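Local structure of 6-carboxyhexanoate--CoA ligase (Aquifex aeolicus, 5TV6) at residues S5-A10 and R135-D140; Q11-H16 and E42-N47; E74-F79 and V200-L205. The protein is a ligase of the BioW family, a single-chain alpha/beta protein that combines a large mixed beta sheet with two smaller sheets. One frame throughout, in Å; residues are numbered along the deposited sequence.

Overall arrangement
Contacts 1 and 2 share strand 3-12, the middle strand of a three-stranded antiparallel sheet, and their centres lie about 17 Å apart. They meet directly, R9 O of contact 1 standing 2.9 Å from N47 N of contact 2 in a probable hydrogen bond. In contact 1 residues 135-140 pack against one side of this sheet, whereas contact 2 lies at the far, solvent-facing end of the strand. Contact 3 belongs to the large mixed sheet, with its centre about 28 Å from that of contact 1 and about 33 Å from contact 2's. It reaches the bound pimelic acid through R201; the R135 side chain of contact 1 is about 12 Å from that ligand at the nearest atoms.

Contact 1: residues S5-A10 and R135-D140; sequences SVRMRA and RTIHFD
The R7 guanidinium takes I137 over one face: I137 CD1 sits toward the rim, 4.0 Å from R7 CZ. The same methyl also lies over H138, above the rim of the imidazole, so it is wedged between two flat groups whose planes stand 73° apart. I137 CG1 lies between the backbone N and the carbonyl carbon (chi1 59°), and this turn brings CD1 up against both. Lower on the R7 chain, CD meets H138 CE1 at 4.0 Å.

At its edge the R7 guanidinium meets that of R135 with the two planes only 12° apart. R7 NH2 and R135 NH2 are separated by 3.2 Å, yet both are donors and no bond joins them; the like charges probably disfavour this approach, and the nearby E21, which R7 also touches, may offset it.

S5 OG lies in the plane of the H138 ring at its edge, 3.7 Å from ND1. Its hydrogen bond goes instead to OE2 of E21, while OE1 of that carboxylate takes the backbone N of H138, so a residue of strand 15-25 links the two segments indirectly.

V6 and M8 point the other way, onto helix 26-38. Strand 3-12 is the middle strand of an antiparallel sheet with a helix on one face and, on the other, the loop leading into edge strand 139-141 of a separate parallel sheet.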
loop_
_atom_site.group_PDB
_atom_site.type_symbol
_atom_site.label_atom_id
_atom_site.label_comp_id
_atom_site.label_asym_id
_atom_site.label_seq_id
_atom_site.Cartn_x
_atom_site.Cartn_y
_atom_site.Cartn_z
ATOM N N SER A 5 9.888 -13.776 -8.882
ATOM C CA SER A 5 8.929 -13.255 -7.924
ATOM C C SER A 5 8.666 -14.306 -6.848
ATOM O O SER A 5 8.336 -15.453 -7.167
ATOM C CB SER A 5 7.635 -12.884 -8.647
ATOM O OG SER A 5 6.553 -12.780 -7.752
ATOM N N VAL A 6 8.825 -13.915 -5.583
ATOM C CA VAL A 6 8.573 -14.777 -4.429
ATOM C C VAL A 6 7.419 -14.183 -3.631
ATOM O O VAL A 6 7.557 -13.098 -3.047
ATOM C CB VAL A 6 9.811 -14.918 -3.530
ATOM C CG1 VAL A 6 9.533 -15.940 -2.408
ATOM C CG2 VAL A 6 11.065 -15.270 -4.346
ATOM N N ARG A 7 6.297 -14.903 -3.575
ATOM C CA ARG A 7 5.087 -14.424 -2.915
ATOM C C ARG A 7 4.673 -15.382 -1.811
ATOM O O ARG A 7 4.341 -16.539 -2.083
ATOM C CB ARG A 7 3.953 -14.252 -3.920
ATOM C CG ARG A 7 4.194 -13.090 -4.833
ATOM C CD ARG A 7 3.117 -13.005 -5.860
ATOM N NE ARG A 7 1.837 -12.598 -5.296
ATOM C CZ ARG A 7 0.675 -12.861 -5.882
ATOM N NH1 ARG A 7 0.662 -13.541 -7.031
ATOM N NH2 ARG A 7 -0.464 -12.458 -5.324
HETATM N N MSE A 8 4.663 -14.880 -0.581
HETATM C CA MSE A 8 4.363 -15.656 0.599
HETATM C C MSE A 8 3.075 -15.159 1.236
HETATM O O MSE A 8 2.856 -13.955 1.337
HETATM C CB MSE A 8 5.528 -15.568 1.592
HETATM C CG MSE A 8 5.344 -16.323 2.900
HETATM SE SE MSE A 8 4.151 -15.445 4.239
HETATM C CE MSE A 8 5.412 -14.063 4.869
ATOM N N ARG A 9 2.227 -16.089 1.673
ATOM C CA ARG A 9 1.083 -15.776 2.519
ATOM C C ARG A 9 0.979 -16.840 3.611
ATOM O O ARG A 9 1.320 -18.008 3.398
ATOM C CB ARG A 9 -0.215 -15.687 1.710
ATOM C CG ARG A 9 -0.737 -17.020 1.284
ATOM C CD ARG A 9 -2.158 -16.952 0.755
ATOM N NE ARG A 9 -2.574 -18.264 0.273
ATOM C CZ ARG A 9 -2.246 -18.724 -0.930
ATOM N NH1 ARG A 9 -1.518 -17.960 -1.740
ATOM N NH2 ARG A 9 -2.637 -19.933 -1.322
ATOM N N ALA A 10 0.540 -16.425 4.802
ATOM C CA ALA A 10 0.460 -17.323 5.948
ATOM C C ALA A 10 -0.829 -17.072 6.719
ATOM O O ALA A 10 -1.393 -15.977 6.686
ATOM C CB ALA A 10 1.664 -17.156 6.870
ATOM N N ARG A 135 -5.612 -5.649 -5.230
ATOM C CA ARG A 135 -4.335 -5.854 -4.555
ATOM C C ARG A 135 -3.223 -5.545 -5.545
ATOM O O ARG A 135 -3.077 -6.234 -6.558
ATOM C CB ARG A 135 -4.199 -7.275 -4.018
ATOM C CG ARG A 135 -5.226 -7.671 -2.952
ATOM C CD ARG A 135 -4.953 -9.083 -2.417
ATOM N NE ARG A 135 -4.743 -10.018 -3.520
ATOM C CZ ARG A 135 -3.575 -10.586 -3.809
ATOM N NH1 ARG A 135 -2.511 -10.331 -3.052
ATOM N NH2 ARG A 135 -3.469 -11.410 -4.851
ATOM N N THR A 136 -2.457 -4.495 -5.263
ATOM C CA THR A 136 -1.268 -4.192 -6.048
ATOM C C THR A 136 -0.152 -5.164 -5.695
ATOM O O THR A 136 0.112 -5.405 -4.517
ATOM C CB THR A 136 -0.822 -2.769 -5.764
ATOM O OG1 THR A 136 -1.956 -1.902 -5.873
ATOM C CG2 THR A 136 0.280 -2.339 -6.729
ATOM N N ILE A 137 0.498 -5.733 -6.709
ATOM C CA ILE A 137 1.496 -6.781 -6.525
ATOM C C ILE A 137 2.603 -6.602 -7.559
ATOM O O ILE A 137 2.563 -5.698 -8.398
ATOM C CB ILE A 137 0.889 -8.196 -6.640
ATOM C CG1 ILE A 137 0.252 -8.390 -8.011
ATOM C CG2 ILE A 137 -0.155 -8.448 -5.565
ATOM C CD1 ILE A 137 0.101 -9.845 -8.393
ATOM N N HIS A 138 3.597 -7.489 -7.490
ATOM C CA HIS A 138 4.675 -7.574 -8.478
ATOM C C HIS A 138 5.498 -6.295 -8.522
ATOM O O HIS A 138 5.758 -5.733 -9.586
ATOM C CB HIS A 138 4.142 -7.924 -9.870
ATOM C CG HIS A 138 3.602 -9.314 -9.968
ATOM N ND1 HIS A 138 4.184 -10.383 -9.318
ATOM C CD2 HIS A 138 2.528 -9.810 -10.624
ATOM C CE1 HIS A 138 3.491 -11.479 -9.573
ATOM N NE2 HIS A 138 2.481 -11.158 -10.362
ATOM N N PHE A 139 5.940 -5.862 -7.347
ATOM C CA PHE A 139 6.816 -4.713 -7.202
ATOM C C PHE A 139 7.776 -5.015 -6.071
ATOM O O PHE A 139 7.493 -5.856 -5.214
ATOM C CB PHE A 139 6.037 -3.433 -6.886
ATOM C CG PHE A 139 5.357 -3.462 -5.547
ATOM C CD1 PHE A 139 4.054 -3.944 -5.425
ATOM C CD2 PHE A 139 6.019 -3.011 -4.406
ATOM C CE1 PHE A 139 3.418 -3.977 -4.189
ATOM C CE2 PHE A 139 5.396 -3.041 -3.170
ATOM C CZ PHE A 139 4.089 -3.527 -3.061
ATOM N N ASP A 140 8.897 -4.296 -6.047
ATOM C CA ASP A 140 9.890 -4.484 -4.990
ATOM C C ASP A 140 10.962 -3.422 -5.140
ATOM O O ASP A 140 11.123 -2.825 -6.205
ATOM C CB ASP A 140 10.524 -5.885 -5.039
ATOM C CG ASP A 140 11.237 -6.258 -3.743
ATOM O OD1 ASP A 140 11.192 -5.457 -2.774
ATOM O OD2 ASP A 140 11.826 -7.371 -3.690
#

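Contact 2: residues Q11-H16 and E42-N47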
loop_
_atom_site.group_PDB
_atom_site.type_symbol
_atom_site.label_atom_id
_atom_site.label_comp_id
_atom_site.label_asym_id
_atom_site.label_seq_id
_atom_site.Cartn_x
_atom_site.Cartn_y
_atom_site.Cartn_z
ATOM N N GLN A 11 -1.292 -18.099 7.418
ATOM C CA GLN A 11 -2.527 -18.025 8.185
ATOM C C GLN A 11 -2.335 -18.667 9.545
ATOM O O GLN A 11 -1.463 -19.514 9.738
ATOM C CB GLN A 11 -3.681 -18.757 7.515
ATOM C CG GLN A 11 -4.047 -18.347 6.132
ATOM C CD GLN A 11 -5.088 -19.299 5.591
ATOM O OE1 GLN A 11 -5.222 -20.430 6.086
ATOM N NE2 GLN A 11 -5.856 -18.846 4.606
ATOM N N LYS A 12 -3.197 -18.283 10.478
ATOM C CA LYS A 12 -3.393 -19.030 11.708
ATOM C C LYS A 12 -4.893 -19.110 11.964
ATOM O O LYS A 12 -5.591 -18.091 11.905
ATOM C CB LYS A 12 -2.653 -18.396 12.887
ATOM C CG LYS A 12 -2.836 -19.141 14.190
ATOM C CD LYS A 12 -1.521 -19.676 14.725
ATOM C CE LYS A 12 -1.749 -20.649 15.871
ATOM N NZ LYS A 12 -2.470 -21.893 15.416
ATOM N N ASN A 13 -5.382 -20.327 12.205
ATOM C CA ASN A 13 -6.805 -20.594 12.407
ATOM C C ASN A 13 -7.650 -19.953 11.312
ATOM O O ASN A 13 -8.601 -19.220 11.574
ATOM C CB ASN A 13 -7.246 -20.135 13.790
ATOM C CG ASN A 13 -6.571 -20.918 14.876
ATOM O OD1 ASN A 13 -6.347 -22.112 14.726
ATOM N ND2 ASN A 13 -6.206 -20.249 15.959
ATOM N N GLY A 14 -7.279 -20.233 10.064
ATOM C CA GLY A 14 -8.000 -19.730 8.916
ATOM C C GLY A 14 -7.894 -18.242 8.657
ATOM O O GLY A 14 -8.402 -17.782 7.627
ATOM N N LYS A 15 -7.257 -17.466 9.535
ATOM C CA LYS A 15 -7.174 -16.022 9.347
ATOM C C LYS A 15 -5.775 -15.604 8.891
ATOM O O LYS A 15 -4.760 -16.070 9.422
ATOM C CB LYS A 15 -7.555 -15.271 10.630
ATOM C CG LYS A 15 -8.908 -15.672 11.235
ATOM C CD LYS A 15 -10.098 -15.261 10.371
ATOM C CE LYS A 15 -11.193 -16.343 10.416
ATOM N NZ LYS A 15 -12.503 -15.965 9.787
ATOM N N HIS A 16 -5.740 -14.710 7.905
ATOM C CA HIS A 16 -4.491 -14.211 7.359
ATOM C C HIS A 16 -3.679 -13.514 8.443
ATOM O O HIS A 16 -4.205 -12.675 9.177
ATOM C CB HIS A 16 -4.802 -13.258 6.210
ATOM C CG HIS A 16 -3.588 -12.675 5.561
ATOM N ND1 HIS A 16 -2.958 -13.270 4.488
ATOM C CD2 HIS A 16 -2.883 -11.554 5.841
ATOM C CE1 HIS A 16 -1.916 -12.537 4.135
ATOM N NE2 HIS A 16 -1.848 -11.492 4.940
ATOM N N GLU A 42 3.997 -16.817 14.077
ATOM C CA GLU A 42 3.376 -18.120 14.239
ATOM C C GLU A 42 2.409 -18.311 13.085
ATOM O O GLU A 42 1.799 -17.349 12.612
ATOM C CB GLU A 42 2.609 -18.214 15.563
ATOM C CG GLU A 42 1.901 -16.907 15.920
ATOM C CD GLU A 42 0.916 -17.034 17.077
ATOM O OE1 GLU A 42 -0.226 -17.514 16.854
ATOM O OE2 GLU A 42 1.284 -16.640 18.208
ATOM N N PHE A 43 2.254 -19.554 12.641
ATOM C CA PHE A 43 1.301 -19.806 11.571
ATOM C C PHE A 43 0.935 -21.282 11.565
ATOM O O PHE A 43 1.682 -22.132 12.054
ATOM C CB PHE A 43 1.860 -19.374 10.205
ATOM C CG PHE A 43 3.150 -20.054 9.841
ATOM C CD1 PHE A 43 4.374 -19.525 10.246
ATOM C CD2 PHE A 43 3.147 -21.231 9.116
ATOM C CE1 PHE A 43 5.575 -20.157 9.913
ATOM C CE2 PHE A 43 4.342 -21.865 8.788
ATOM C CZ PHE A 43 5.552 -21.327 9.190
ATOM N N ASP A 44 -0.254 -21.556 11.026
ATOM C CA ASP A 44 -0.787 -22.893 10.767
ATOM C C ASP A 44 -0.383 -23.387 9.402
ATOM O O ASP A 44 -0.199 -24.592 9.196
ATOM C CB ASP A 44 -2.329 -22.878 10.769
ATOM C CG ASP A 44 -2.912 -22.886 12.134
ATOM O OD1 ASP A 44 -4.120 -22.607 12.259
ATOM O OD2 ASP A 44 -2.164 -23.187 13.084
ATOM N N PHE A 45 -0.321 -22.468 8.456
ATOM C CA PHE A 45 -0.288 -22.794 7.048
ATOM C C PHE A 45 0.438 -21.664 6.347
ATOM O O PHE A 45 0.270 -20.496 6.702
ATOM C CB PHE A 45 -1.695 -22.963 6.470
ATOM C CG PHE A 45 -1.722 -23.049 4.976
ATOM C CD1 PHE A 45 -1.559 -24.275 4.335
ATOM C CD2 PHE A 45 -1.888 -21.903 4.201
ATOM C CE1 PHE A 45 -1.575 -24.359 2.937
ATOM C CE2 PHE A 45 -1.902 -21.976 2.803
ATOM C CZ PHE A 45 -1.751 -23.204 2.174
HETATM N N MSE A 46 1.243 -22.018 5.363
HETATM C CA MSE A 46 1.939 -21.026 4.598
HETATM C C MSE A 46 2.048 -21.510 3.177
HETATM O O MSE A 46 2.315 -22.703 2.944
HETATM C CB MSE A 46 3.320 -20.763 5.187
HETATM C CG MSE A 46 4.112 -19.689 4.416
HETATM SE SE MSE A 46 6.006 -19.575 4.964
HETATM C CE MSE A 46 5.828 -18.767 6.740
ATOM N N ASN A 47 1.848 -20.602 2.224
ATOM C CA ASN A 47 2.130 -20.879 0.824
ATOM C C ASN A 47 3.183 -19.920 0.293
ATOM O O ASN A 47 3.076 -18.709 0.484
ATOM C CB ASN A 47 0.875 -20.784 -0.026
ATOM C CG ASN A 47 1.022 -21.550 -1.301
ATOM O OD1 ASN A 47 0.790 -22.763 -1.339
ATOM N ND2 ASN A 47 1.465 -20.870 -2.348
#
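Q11 stands opposite a classic beta bulge, D44 and F45, where strand 3-12 meets the start of the antiparallel strand 45-52. Q11 N donates to F45 O at 2.9 Å. Its carbonyl serves both residues of the bulge: D44 N reaches Q11 O at 2.7 Å, and F45 N adds a weak bond to Q11 O at 3.4 Å. The side chains of Q11 and F45 leave on the same face of the sheet and run side by side, with Q11 OE1 4.1 Å from F45 CD2.

K12 follows, its side chain bent and threaded between two carboxylates. With CG anti to the backbone N, the chain crosses both E42 and D44 at roughly right angles. K12 CD lies 3.3 Å from E42 OE1, but the ammonium turns to the other acid: K12 NZ forms a salt bridge with D44 OD2 at 2.7 Å, on the syn side and 33° out of the carboxylate plane. E42 probably adds a longer-range attraction.

K12 also starts a type I' turn, in which K12 and K15 exchange both backbone hydrogen bonds and N13 and G14 form the corners, both with positive phi. The turn closes the tight hairpin between strands 3-12 and 15-25. D44 grips the hairpin with each of its oxygens: as OD2 holds the lysine, OD1 takes the backbone N of N13 at 2.6 Å, a nearly straight bond (162° at the hydrogen) arriving from above the carboxylate plane, 47° out of it.

Contact 3: residues E74-F79 and V200-L205; sequences EEAREF and VRITPL. With PML (pimelic acid), chain C.
R77 leaves helix 73-85 beside L205 and runs extended from CB toward the L205 carbonyl. R77 CG touches a methyl first, 3.8 Å from L205 CD2; CD then carries the chain past the carbonyl oxygen. At the tip two nitrogens close on that one oxygen, side-on. R77 NE donates to L205 O at 2.7 Å, from 40° above the carbonyl plane, and R77 NH2 donates to the same L205 O at 2.9 Å, closer to that plane. The oxygen is thus pinched at one edge of the guanidinium, which helps to fix the rotation of the arginine tip. W181 lies against both R77 and L205, and V98 and S102 of helix 91-103 also touch the arginine.

One residue back, A76 presents its small methyl to the strand, CB lying 3.7 Å from I202 CG2. One turn of helix along, F79 swings its CG anti to the backbone N (chi1 174°), which carries the ring to I202 and V200. F79 CD2 is 3.8 Å from I202 CD1, I202 CG1 lies in the ring plane at its edge, and V200 CG1 packs near F79 CE2. The rings of Y68 and F70 also meet that of F79.

R201 points away from the helix. Its guanidinium meets one carboxylate of pimelic acid at an edge: R201 NE donates a hydrogen bond to O71 and R201 NH2 one to O72 of the ligand, each at 3.1 Å, while NH1 is held by T67. Helix residues 74-79 run nearly antiparallel (160°) to strand residues 200-203, as in a layered alpha/beta fold: one side of the strand carries the apolar helix interface, and the other lines the pimelic acid pocket.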
loop_
_atom_site.group_PDB
_atom_site.type_symbol
_atom_site.label_atom_id
_atom_site.label_comp_id
_atom_site.label_asym_id
_atom_site.label_seq_id
_atom_site.Cartn_x
_atom_site.Cartn_y
_atom_site.Cartn_z
ATOM N N GLU A 74 -9.220 13.293 14.322
ATOM C CA GLU A 74 -10.007 14.277 13.577
ATOM C C GLU A 74 -9.104 15.323 12.943
ATOM O O GLU A 74 -9.200 15.597 11.739
ATOM C CB GLU A 74 -11.043 14.941 14.493
ATOM C CG GLU A 74 -12.044 13.974 15.134
ATOM C CD GLU A 74 -11.433 13.154 16.269
ATOM O OE1 GLU A 74 -10.782 13.764 17.149
ATOM O OE2 GLU A 74 -11.581 11.902 16.268
ATOM N N GLU A 75 -8.205 15.909 13.743
ATOM C CA GLU A 75 -7.212 16.828 13.196
ATOM C C GLU A 75 -6.420 16.175 12.075
ATOM O O GLU A 75 -6.207 16.772 11.011
ATOM C CB GLU A 75 -6.265 17.296 14.301
ATOM C CG GLU A 75 -6.362 18.766 14.628
ATOM C CD GLU A 75 -5.054 19.323 15.146
ATOM O OE1 GLU A 75 -4.540 20.289 14.530
ATOM O OE2 GLU A 75 -4.547 18.791 16.165
ATOM N N ALA A 76 -5.981 14.936 12.298
ATOM C CA ALA A 76 -5.157 14.254 11.312
ATOM C C ALA A 76 -5.930 13.990 10.024
ATOM O O ALA A 76 -5.414 14.209 8.917
ATOM C CB ALA A 76 -4.634 12.958 11.913
ATOM N N ARG A 77 -7.178 13.518 10.149
ATOM C CA ARG A 77 -7.957 13.185 8.960
ATOM C C ARG A 77 -8.330 14.437 8.184
ATOM O O ARG A 77 -8.331 14.429 6.945
ATOM C CB ARG A 77 -9.200 12.384 9.347
ATOM C CG ARG A 77 -8.866 10.954 9.730
ATOM C CD ARG A 77 -10.020 10.256 10.421
ATOM N NE ARG A 77 -9.640 8.941 10.938
ATOM C CZ ARG A 77 -10.401 8.214 11.753
ATOM N NH1 ARG A 77 -11.585 8.675 12.143
ATOM N NH2 ARG A 77 -9.983 7.032 12.186
ATOM N N GLU A 78 -8.612 15.536 8.893
ATOM C CA GLU A 78 -8.878 16.794 8.202
ATOM C C GLU A 78 -7.659 17.248 7.418
ATOM O O GLU A 78 -7.783 17.757 6.295
ATOM C CB GLU A 78 -9.314 17.864 9.199
ATOM C CG GLU A 78 -10.574 17.470 9.975
ATOM C CD GLU A 78 -11.605 18.588 10.074
ATOM O OE1 GLU A 78 -12.256 18.884 9.049
ATOM O OE2 GLU A 78 -11.761 19.150 11.182
ATOM N N PHE A 79 -6.466 17.054 7.990
ATOM C CA PHE A 79 -5.252 17.426 7.277
ATOM C C PHE A 79 -5.024 16.531 6.067
ATOM O O PHE A 79 -4.524 17.001 5.039
ATOM C CB PHE A 79 -4.049 17.387 8.223
ATOM C CG PHE A 79 -2.744 17.611 7.536
ATOM C CD1 PHE A 79 -2.397 18.866 7.069
ATOM C CD2 PHE A 79 -1.856 16.564 7.354
ATOM C CE1 PHE A 79 -1.180 19.079 6.429
ATOM C CE2 PHE A 79 -0.649 16.760 6.721
ATOM C CZ PHE A 79 -0.304 18.026 6.254
ATOM N N VAL A 200 3.169 11.777 2.184
ATOM C CA VAL A 200 2.870 12.615 3.346
ATOM C C VAL A 200 2.438 11.704 4.490
ATOM O O VAL A 200 1.275 11.289 4.557
ATOM C CB VAL A 200 1.790 13.660 3.031
ATOM C CG1 VAL A 200 1.550 14.551 4.232
ATOM C CG2 VAL A 200 2.183 14.497 1.831
ATOM N N ARG A 201 3.361 11.401 5.407
ATOM C CA ARG A 201 3.024 10.577 6.564
ATOM C C ARG A 201 2.272 11.433 7.577
ATOM O O ARG A 201 2.662 12.572 7.849
ATOM C CB ARG A 201 4.277 9.958 7.193
ATOM C CG ARG A 201 5.218 9.318 6.181
ATOM C CD ARG A 201 6.591 8.875 6.760
ATOM N NE ARG A 201 6.471 7.875 7.824
ATOM C CZ ARG A 201 6.763 8.089 9.112
ATOM N NH1 ARG A 201 7.226 9.275 9.526
ATOM N NH2 ARG A 201 6.604 7.105 9.995
ATOM N N ILE A 202 1.176 10.890 8.110
ATOM C CA ILE A 202 0.288 11.580 9.040
ATOM C C ILE A 202 0.055 10.665 10.234
ATOM O O ILE A 202 -0.242 9.481 10.049
ATOM C CB ILE A 202 -1.053 11.934 8.370
ATOM C CG1 ILE A 202 -0.803 12.722 7.088
ATOM C CG2 ILE A 202 -1.987 12.648 9.346
ATOM C CD1 ILE A 202 -2.036 12.906 6.279
ATOM N N THR A 203 0.195 11.200 11.450
ATOM C CA THR A 203 -0.029 10.386 12.650
ATOM C C THR A 203 -1.148 11.039 13.427
ATOM O O THR A 203 -1.332 12.256 13.301
ATOM C CB THR A 203 1.240 10.198 13.501
ATOM O OG1 THR A 203 2.292 9.755 12.642
ATOM C CG2 THR A 203 1.035 9.115 14.557
ATOM N N PRO A 204 -1.740 10.262 14.362
ATOM C CA PRO A 204 -3.016 9.567 14.608
ATOM C C PRO A 204 -4.039 9.693 13.483
ATOM O O PRO A 204 -4.870 10.579 13.539
ATOM C CB PRO A 204 -3.531 10.222 15.890
ATOM C CG PRO A 204 -2.922 11.559 15.864
ATOM C CD PRO A 204 -1.516 11.197 15.479
ATOM N N LEU A 205 -3.981 8.817 12.482
ATOM C CA LEU A 205 -5.078 8.730 11.526
ATOM C C LEU A 205 -6.230 7.871 12.041
ATOM O O LEU A 205 -7.251 7.747 11.355
ATOM C CB LEU A 205 -4.576 8.191 10.188
ATOM C CG LEU A 205 -4.069 9.294 9.273
ATOM C CD1 LEU A 205 -3.481 8.736 7.991
ATOM C CD2 LEU A 205 -5.201 10.270 8.976
HETATM C C1 PML C . 0.067 -0.536 6.541
HETATM O O11 PML C . -0.974 -0.895 5.920
HETATM O O12 PML C . 0.517 -1.217 7.515
HETATM C C2 PML C . 0.775 0.747 6.110
HETATM C C3 PML C . 1.007 1.634 7.325
HETATM C C4 PML C . 1.271 3.079 6.946
HETATM C C5 PML C . 2.757 3.334 6.758
HETATM C C6 PML C . 3.069 4.721 7.299
HETATM C C7 PML C . 4.567 4.924 7.514
HETATM O O71 PML C . 5.261 5.298 6.538
HETATM O O72 PML C . 5.088 4.727 8.646
#